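Local atomic coordinates of hypothetical protein, conserved (Leishmania major, PDB entry 2B4W), a protein that is of unknown function but belongs to a family related to the beta-fructosidase superfamily, consistent with a five-bladed beta-propeller fold. Residues Y28-P36 against Y280-E288; R48-A56 against C253-A261. One frame throughout, in Å; residues are numbered along the deposited sequence.

Contact 1. Residues Y28-P36 against Y280-E288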
loop_
_atom_site.group_PDB
_atom_site.type_symbol
_atom_site.label_atom_id
_atom_site.label_comp_id
_atom_site.label_asym_id
_atom_site.label_seq_id
_atom_site.Cartn_x
_atom_site.Cartn_y
_atom_site.Cartn_z
ATOM N N TYR A 28 21.437 3.312 -1.796
ATOM C CA TYR A 28 20.264 2.793 -1.110
ATOM C C TYR A 28 19.326 1.985 -1.996
ATOM O O TYR A 28 19.238 2.158 -3.206
ATOM C CB TYR A 28 19.449 3.926 -0.497
ATOM C CG TYR A 28 20.084 4.607 0.677
ATOM C CD1 TYR A 28 21.015 5.622 0.455
ATOM C CD2 TYR A 28 19.759 4.256 1.975
ATOM C CE1 TYR A 28 21.595 6.250 1.539
ATOM C CE2 TYR A 28 20.345 4.891 3.065
ATOM C CZ TYR A 28 21.264 5.881 2.826
ATOM O OH TYR A 28 21.857 6.534 3.891
ATOM N N ASP A 29 18.593 1.092 -1.335
ATOM C CA ASP A 29 17.430 0.451 -1.925
ATOM C C ASP A 29 16.237 1.384 -1.677
ATOM O O ASP A 29 16.227 2.141 -0.701
ATOM C CB ASP A 29 17.122 -0.904 -1.318
ATOM C CG ASP A 29 17.978 -2.040 -1.822
ATOM O OD1 ASP A 29 18.597 -1.875 -2.887
ATOM O OD2 ASP A 29 18.032 -3.089 -1.149
ATOM N N VAL A 30 15.264 1.309 -2.553
ATOM C CA VAL A 30 13.998 2.017 -2.433
ATOM C C VAL A 30 12.892 1.007 -2.711
ATOM O O VAL A 30 12.952 0.376 -3.763
ATOM C CB VAL A 30 13.862 3.186 -3.414
ATOM C CG1 VAL A 30 12.487 3.824 -3.199
ATOM C CG2 VAL A 30 14.977 4.198 -3.230
ATOM N N TYR A 31 11.953 0.836 -1.802
ATOM C CA TYR A 31 10.970 -0.233 -1.944
ATOM C C TYR A 31 9.758 0.115 -1.079
ATOM O O TYR A 31 9.790 1.204 -0.530
ATOM C CB TYR A 31 11.563 -1.580 -1.595
ATOM C CG TYR A 31 12.051 -1.825 -0.202
ATOM C CD1 TYR A 31 13.269 -1.338 0.267
ATOM C CD2 TYR A 31 11.279 -2.575 0.664
ATOM C CE1 TYR A 31 13.651 -1.612 1.565
ATOM C CE2 TYR A 31 11.651 -2.851 1.956
ATOM C CZ TYR A 31 12.860 -2.356 2.403
ATOM O OH TYR A 31 13.234 -2.631 3.701
ATOM N N ASN A 32 8.799 -0.784 -1.056
ATOM C CA ASN A 32 7.506 -0.651 -0.420
ATOM C C ASN A 32 7.033 0.805 -0.411
ATOM O O ASN A 32 6.835 1.447 0.615
ATOM C CB ASN A 32 7.573 -1.221 0.990
ATOM C CG ASN A 32 7.849 -2.713 0.982
ATOM O OD1 ASN A 32 7.888 -3.372 -0.056
ATOM N ND2 ASN A 32 8.032 -3.257 2.177
ATOM N N CYS A 33 6.853 1.321 -1.618
ATOM C CA CYS A 33 6.471 2.724 -1.801
ATOM C C CYS A 33 5.014 2.937 -1.433
ATOM O O CYS A 33 4.249 1.980 -1.281
ATOM C CB CYS A 33 6.719 3.095 -3.254
ATOM S SG CYS A 33 8.489 3.157 -3.689
ATOM N N SER A 34 4.619 4.208 -1.325
ATOM C CA SER A 34 3.194 4.504 -1.323
ATOM C C SER A 34 2.622 4.269 -2.717
ATOM O O SER A 34 3.364 4.063 -3.689
ATOM C CB SER A 34 2.892 5.945 -0.938
ATOM O OG SER A 34 3.501 6.852 -1.809
ATOM N N VAL A 35 1.302 4.352 -2.851
ATOM C CA VAL A 35 0.808 4.402 -4.248
ATOM C C VAL A 35 1.262 5.699 -4.855
ATOM O O VAL A 35 1.409 6.716 -4.150
ATOM C CB VAL A 35 -0.723 4.279 -4.283
ATOM C CG1 VAL A 35 -1.334 5.474 -3.586
ATOM C CG2 VAL A 35 -1.200 4.198 -5.713
ATOM N N PRO A 36 1.552 5.826 -6.140
ATOM C CA PRO A 36 1.800 7.182 -6.644
ATOM C C PRO A 36 0.617 8.120 -6.458
ATOM O O PRO A 36 -0.520 7.700 -6.255
ATOM C CB PRO A 36 2.039 6.937 -8.149
ATOM C CG PRO A 36 2.634 5.555 -8.135
ATOM C CD PRO A 36 1.719 4.811 -7.187
ATOM N N TYR A 280 1.700 -0.905 -8.692
ATOM C CA TYR A 280 2.966 -0.586 -8.053
ATOM C C TYR A 280 3.142 -1.464 -6.827
ATOM O O TYR A 280 2.225 -1.671 -6.020
ATOM C CB TYR A 280 3.004 0.895 -7.688
ATOM C CG TYR A 280 3.013 1.811 -8.893
ATOM C CD1 TYR A 280 1.875 2.130 -9.616
ATOM C CD2 TYR A 280 4.221 2.356 -9.305
ATOM C CE1 TYR A 280 1.933 2.974 -10.719
ATOM C CE2 TYR A 280 4.283 3.190 -10.391
ATOM C CZ TYR A 280 3.141 3.503 -11.099
ATOM O OH TYR A 280 3.279 4.340 -12.180
ATOM N N SER A 281 4.358 -2.010 -6.715
ATOM C CA SER A 281 4.635 -2.926 -5.629
ATOM C C SER A 281 6.091 -2.866 -5.183
ATOM O O SER A 281 6.964 -2.627 -6.012
ATOM C CB SER A 281 4.363 -4.367 -6.062
ATOM O OG SER A 281 4.281 -5.249 -4.948
ATOM N N GLY A 282 6.273 -3.106 -3.882
ATOM C CA GLY A 282 7.624 -3.405 -3.409
ATOM C C GLY A 282 7.962 -4.800 -3.940
ATOM O O GLY A 282 7.078 -5.650 -4.010
ATOM N N VAL A 283 9.215 -4.992 -4.309
ATOM C CA VAL A 283 9.715 -6.229 -4.886
ATOM C C VAL A 283 10.908 -6.764 -4.093
ATOM O O VAL A 283 11.921 -6.069 -3.978
ATOM C CB VAL A 283 10.103 -5.971 -6.354
ATOM C CG1 VAL A 283 10.745 -7.213 -6.944
ATOM C CG2 VAL A 283 8.889 -5.531 -7.169
ATOM N N GLY A 284 10.821 -7.967 -3.533
ATOM C CA GLY A 284 11.941 -8.565 -2.805
ATOM C C GLY A 284 12.490 -7.773 -1.649
ATOM O O GLY A 284 13.612 -8.057 -1.199
ATOM N N ASP A 285 11.763 -6.789 -1.133
ATOM C CA ASP A 285 12.177 -5.850 -0.107
ATOM C C ASP A 285 13.437 -5.100 -0.537
ATOM O O ASP A 285 14.218 -4.639 0.299
ATOM C CB ASP A 285 12.407 -6.484 1.267
ATOM C CG ASP A 285 11.145 -6.522 2.110
ATOM O OD1 ASP A 285 10.021 -6.390 1.573
ATOM O OD2 ASP A 285 11.239 -6.694 3.341
ATOM N N SER A 286 13.622 -4.968 -1.846
ATOM C CA SER A 286 14.763 -4.227 -2.378
ATOM C C SER A 286 14.497 -3.271 -3.527
ATOM O O SER A 286 15.296 -2.337 -3.747
ATOM C CB SER A 286 15.789 -5.267 -2.881
ATOM O OG SER A 286 15.294 -6.011 -3.979
ATOM N N HIS A 287 13.424 -3.484 -4.291
ATOM C CA HIS A 287 13.096 -2.659 -5.449
ATOM C C HIS A 287 11.606 -2.293 -5.428
ATOM O O HIS A 287 10.847 -2.813 -4.614
ATOM C CB HIS A 287 13.407 -3.360 -6.774
ATOM C CG HIS A 287 14.841 -3.678 -7.075
ATOM N ND1 HIS A 287 15.557 -4.600 -6.331
ATOM C CD2 HIS A 287 15.711 -3.255 -8.017
ATOM C CE1 HIS A 287 16.795 -4.720 -6.796
ATOM N NE2 HIS A 287 16.923 -3.910 -7.830
ATOM N N GLU A 288 11.209 -1.406 -6.327
ATOM C CA GLU A 288 9.807 -1.051 -6.555
ATOM C C GLU A 288 9.461 -1.412 -7.996
ATOM O O GLU A 288 10.182 -1.014 -8.902
ATOM C CB GLU A 288 9.560 0.424 -6.244
ATOM C CG GLU A 288 8.134 0.916 -6.185
ATOM C CD GLU A 288 7.223 0.352 -5.128
ATOM O OE1 GLU A 288 7.711 -0.147 -4.083
ATOM O OE2 GLU A 288 5.968 0.413 -5.307
HETATM O O HOH W 1 16.729 -3.350 1.185
HETATM O O HOH W 2 17.146 -1.123 -5.237
HETATM O O HOH W 3 13.011 -4.734 4.865
HETATM O O HOH W 4 8.865 -5.867 -1.124
HETATM O O HOH W 5 7.504 -6.418 3.136
#

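Contact 2. Residues R48-A56 against C253-A261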
loop_
_atom_site.group_PDB
_atom_site.type_symbol
_atom_site.label_atom_id
_atom_site.label_comp_id
_atom_site.label_asym_id
_atom_site.label_seq_id
_atom_site.Cartn_x
_atom_site.Cartn_y
_atom_site.Cartn_z
ATOM N N ARG A 48 10.349 3.954 0.723
ATOM C CA ARG A 48 11.107 3.491 1.883
ATOM C C ARG A 48 12.537 3.287 1.415
ATOM O O ARG A 48 12.766 2.539 0.448
ATOM C CB ARG A 48 10.484 2.246 2.471
ATOM C CG ARG A 48 11.263 1.407 3.438
ATOM C CD ARG A 48 10.629 0.026 3.677
ATOM N NE ARG A 48 11.282 -0.629 4.777
ATOM C CZ ARG A 48 10.974 -1.595 5.585
ATOM N NH1 ARG A 48 9.863 -2.294 5.546
ATOM N NH2 ARG A 48 11.868 -1.913 6.534
ATOM N N VAL A 49 13.442 4.019 1.996
ATOM C CA VAL A 49 14.850 4.100 1.691
ATOM C C VAL A 49 15.703 3.479 2.807
ATOM O O VAL A 49 15.740 3.882 3.961
ATOM C CB VAL A 49 15.268 5.557 1.446
ATOM C CG1 VAL A 49 16.662 5.614 0.843
ATOM C CG2 VAL A 49 14.235 6.191 0.522
ATOM N N GLU A 50 16.422 2.433 2.406
ATOM C CA GLU A 50 17.220 1.645 3.328
ATOM C C GLU A 50 18.324 0.936 2.552
ATOM O O GLU A 50 18.155 0.506 1.410
ATOM C CB GLU A 50 16.290 0.718 4.082
ATOM C CG GLU A 50 16.934 -0.289 5.033
ATOM C CD GLU A 50 15.860 -1.161 5.660
ATOM O OE1 GLU A 50 15.430 -2.134 5.027
ATOM O OE2 GLU A 50 15.422 -0.876 6.788
ATOM N N LYS A 51 19.461 0.859 3.221
ATOM C CA LYS A 51 20.643 0.096 2.859
ATOM C C LYS A 51 20.313 -1.377 2.742
ATOM O O LYS A 51 19.639 -1.978 3.582
ATOM C CB LYS A 51 21.734 0.327 3.916
ATOM C CG LYS A 51 22.781 1.333 3.464
ATOM C CD LYS A 51 24.055 1.336 4.280
ATOM C CE LYS A 51 24.737 0.019 4.542
ATOM N NZ LYS A 51 26.157 -0.122 4.121
ATOM N N ARG A 52 20.769 -2.005 1.656
ATOM C CA ARG A 52 20.371 -3.382 1.489
ATOM C C ARG A 52 20.934 -4.312 2.566
ATOM O O ARG A 52 20.286 -5.302 2.935
ATOM C CB ARG A 52 20.781 -3.957 0.122
ATOM C CG ARG A 52 19.974 -5.249 -0.014
ATOM C CD ARG A 52 20.097 -5.924 -1.343
ATOM N NE ARG A 52 19.672 -5.103 -2.465
ATOM C CZ ARG A 52 19.951 -5.384 -3.730
ATOM N NH1 ARG A 52 20.654 -6.468 -4.031
ATOM N NH2 ARG A 52 19.515 -4.562 -4.671
ATOM N N ASP A 53 22.130 -4.000 3.064
ATOM C CA ASP A 53 22.707 -4.937 4.034
ATOM C C ASP A 53 22.383 -4.623 5.480
ATOM O O ASP A 53 23.135 -5.029 6.368
ATOM C CB ASP A 53 24.232 -4.970 3.871
ATOM C CG ASP A 53 24.812 -3.573 3.951
ATOM O OD1 ASP A 53 24.045 -2.678 4.360
ATOM O OD2 ASP A 53 25.995 -3.384 3.616
ATOM N N ILE A 54 21.293 -3.926 5.772
ATOM C CA ILE A 54 20.903 -3.753 7.169
ATOM C C ILE A 54 19.387 -3.685 7.310
ATOM O O ILE A 54 18.690 -3.289 6.375
ATOM C CB ILE A 54 21.582 -2.502 7.750
ATOM C CG1 ILE A 54 20.808 -1.739 8.817
ATOM C CG2 ILE A 54 21.950 -1.558 6.612
ATOM C CD1 ILE A 54 21.614 -1.240 9.991
ATOM N N TRP A 55 18.891 -4.070 8.479
ATOM C CA TRP A 55 17.478 -4.136 8.800
ATOM C C TRP A 55 17.039 -3.081 9.798
ATOM O O TRP A 55 17.791 -2.524 10.599
ATOM C CB TRP A 55 17.181 -5.570 9.306
ATOM C CG TRP A 55 17.398 -6.520 8.151
ATOM C CD1 TRP A 55 18.586 -6.922 7.612
ATOM C CD2 TRP A 55 16.376 -7.174 7.392
ATOM N NE1 TRP A 55 18.366 -7.788 6.566
ATOM C CE2 TRP A 55 17.014 -7.958 6.415
ATOM C CE3 TRP A 55 14.982 -7.164 7.458
ATOM C CZ2 TRP A 55 16.303 -8.737 5.499
ATOM C CZ3 TRP A 55 14.285 -7.936 6.551
ATOM C CH2 TRP A 55 14.940 -8.712 5.582
ATOM N N ALA A 56 15.751 -2.760 9.743
ATOM C CA ALA A 56 15.154 -1.738 10.584
ATOM C C ALA A 56 15.941 -0.425 10.604
ATOM O O ALA A 56 16.034 0.118 11.713
ATOM C CB ALA A 56 14.980 -2.215 12.024
ATOM N N CYS A 253 15.318 -9.356 -10.150
ATOM C CA CYS A 253 16.123 -8.533 -9.269
ATOM C C CYS A 253 16.406 -9.316 -7.983
ATOM O O CYS A 253 15.627 -10.182 -7.593
ATOM C CB CYS A 253 15.445 -7.203 -8.951
ATOM S SG CYS A 253 13.726 -7.336 -8.405
ATOM N N GLU A 254 17.524 -8.997 -7.336
ATOM C CA GLU A 254 17.884 -9.648 -6.076
ATOM C C GLU A 254 17.082 -9.183 -4.878
ATOM O O GLU A 254 16.981 -7.993 -4.543
ATOM C CB GLU A 254 19.381 -9.407 -5.807
ATOM C CG GLU A 254 20.233 -9.802 -7.007
ATOM C CD GLU A 254 20.146 -11.293 -7.288
ATOM O OE1 GLU A 254 20.451 -12.055 -6.347
ATOM O OE2 GLU A 254 19.780 -11.687 -8.418
ATOM N N PRO A 255 16.479 -10.106 -4.135
ATOM C CA PRO A 255 15.757 -9.636 -2.943
ATOM C C PRO A 255 16.743 -9.114 -1.897
ATOM O O PRO A 255 17.963 -9.151 -2.073
ATOM C CB PRO A 255 15.028 -10.880 -2.444
ATOM C CG PRO A 255 15.788 -12.031 -3.017
ATOM C CD PRO A 255 16.405 -11.556 -4.295
ATOM N N LYS A 256 16.176 -8.616 -0.804
ATOM C CA LYS A 256 17.003 -8.145 0.297
ATOM C C LYS A 256 17.810 -9.352 0.796
ATOM O O LYS A 256 19.015 -9.293 0.999
ATOM C CB LYS A 256 16.187 -7.556 1.442
ATOM C CG LYS A 256 17.003 -6.711 2.412
ATOM C CD LYS A 256 16.112 -5.980 3.393
ATOM C CE LYS A 256 16.890 -5.009 4.268
ATOM N NZ LYS A 256 17.375 -3.812 3.559
ATOM N N VAL A 257 17.079 -10.440 0.976
ATOM C CA VAL A 257 17.634 -11.734 1.334
ATOM C C VAL A 257 16.914 -12.826 0.555
ATOM O O VAL A 257 15.760 -12.651 0.171
ATOM C CB VAL A 257 17.512 -12.007 2.837
ATOM C CG1 VAL A 257 18.366 -10.997 3.593
ATOM C CG2 VAL A 257 16.058 -11.959 3.262
ATOM N N PRO A 258 17.637 -13.914 0.337
ATOM C CA PRO A 258 17.146 -15.062 -0.422
ATOM C C PRO A 258 15.761 -15.511 0.027
ATOM O O PRO A 258 14.926 -15.995 -0.735
ATOM C CB PRO A 258 18.162 -16.162 -0.103
ATOM C CG PRO A 258 19.118 -15.604 0.888
ATOM C CD PRO A 258 19.023 -14.108 0.802
ATOM N N LEU A 259 15.508 -15.362 1.315
ATOM C CA LEU A 259 14.245 -15.774 1.903
ATOM C C LEU A 259 13.041 -15.064 1.294
ATOM O O LEU A 259 11.900 -15.527 1.398
ATOM C CB LEU A 259 14.344 -15.484 3.398
ATOM C CG LEU A 259 13.211 -15.859 4.320
ATOM C CD1 LEU A 259 13.790 -16.179 5.700
ATOM C CD2 LEU A 259 12.156 -14.771 4.451
ATOM N N LEU A 260 13.297 -13.915 0.679
ATOM C CA LEU A 260 12.209 -13.082 0.172
ATOM C C LEU A 260 12.223 -13.098 -1.349
ATOM O O LEU A 260 11.833 -12.111 -1.966
ATOM C CB LEU A 260 12.359 -11.669 0.718
ATOM C CG LEU A 260 12.077 -11.527 2.219
ATOM C CD1 LEU A 260 12.459 -10.136 2.692
ATOM C CD2 LEU A 260 10.620 -11.834 2.526
ATOM N N ALA A 261 12.673 -14.228 -1.894
ATOM C CA ALA A 261 12.767 -14.421 -3.332
ATOM C C ALA A 261 11.400 -14.632 -3.974
ATOM O O ALA A 261 11.256 -14.587 -5.195
ATOM C CB ALA A 261 13.694 -15.591 -3.658
#

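Contact 1. Residues Y28-P36 against Y280-E288
The bulged beta hairpin of strands 277-283 and 287-293 packs against strand 29-31 and the coil after it, with Y31 over the turn at D285 and E288 against C33. The carbonyl O of D285 stands 3.2 Å above the centre of the Y31 ring, and the D285 carboxylate group rests near CE2. A chi1 of 63° swings the tyrosine over the turn, while its OH leaves to hydrogen-bond E50. G284 and D285 both have positive phi, a conformation easy for glycine and tolerated by aspartate; S286 and H287 then face V283 together.

D29 OD1 and S286 O are both acceptors, so they do not bond directly; a water donates to each, 2.9 Å from D29 OD1 and 2.7 Å from S286 O. The other carboxylate oxygen, OD2, has a salt bridge to R52. Further along, N32 OD1 comes within 3.4 Å of G282 CA, a close approach allowed by glycine's missing side chain, and a second water links this oxygen to D285 N and OD1.

E288 provides the one direct hydrogen bond between the segments: C33 N donates to OE1 at 3.0 Å, nearly straight at 164° but from above the carboxylate plane. The E288 side chain bends at chi2 (63°), which lays CG and CD against CB and SG of C33, SG sitting 3.4 Å from E288 CG. With OE2 held by S267, this buried carboxylate has a partner for each oxygen. At the far end P36 lies over one face of Y280 in a CH-pi contact, CG 3.5 Å from the ring centroid; proline offers a rigid apolar surface that suits an aromatic face.

Strand 16-23 pairs antiparallel with strand 287-293 of this hairpin, a pairing of early and late strands consistent with beta-propeller closure.

Contact 2. Residues R48-A56 against C253-A261
K256 reaches between R52 and W55, which lie on opposite sides of its aliphatic chain, and drives its ammonium group into the turn of residues 51-54. The chain runs extended as far as CE, then bends at chi4 (71°) to bring NZ among oxygens. NZ donates to K51 O at 2.9 Å and forms a salt bridge with E50 OE1 at 3.0 Å; R52 O and I54 O add weaker bonds. A long, charged side chain suits this buried post, since it can gather several oxygens of a type I turn at once. E50 OE1, which also receives Y31 OH, would probably keep the lysine protonated.

W55 covers the methylenes with one face, K256 CE standing 3.6 Å above its ring plane, while V257 CG1 meets the ring edge at CZ2, 3.6 Å away. R52 slides past K256 in the other direction, CG against CG, and its guanidinium has E254 O over one face; NE is turned to D29 in a salt bridge.

The contact thus joins the loop between strands 42-50 and 59-67 to the long connection from strand 238-245 to strand 264-271, with H287 of strand 287-293 touching R52 and C253.

How the contacts relate
From the N terminus the chain passes through 28-36, turns back along strand 42-50 into 48-56, and only much later reaches 253-261 and then 280-288. Contact 1 therefore closes the longer loop, of 243 residues, and contact 2 a shorter one of 196 lying wholly within it; the two nest without crossing. Both bring an early part of the chain to a late one. Strands 29-31 and 42-50 are sheet neighbours, and the contacts share the Y31-E50 hydrogen bond; G284 O probably accepts from K256 N, and V283 packs on C253. Contact 1, nearer the chain's centre, packs strand 29-31 and the following coil on the hairpin; contact 2 ties loops farther out.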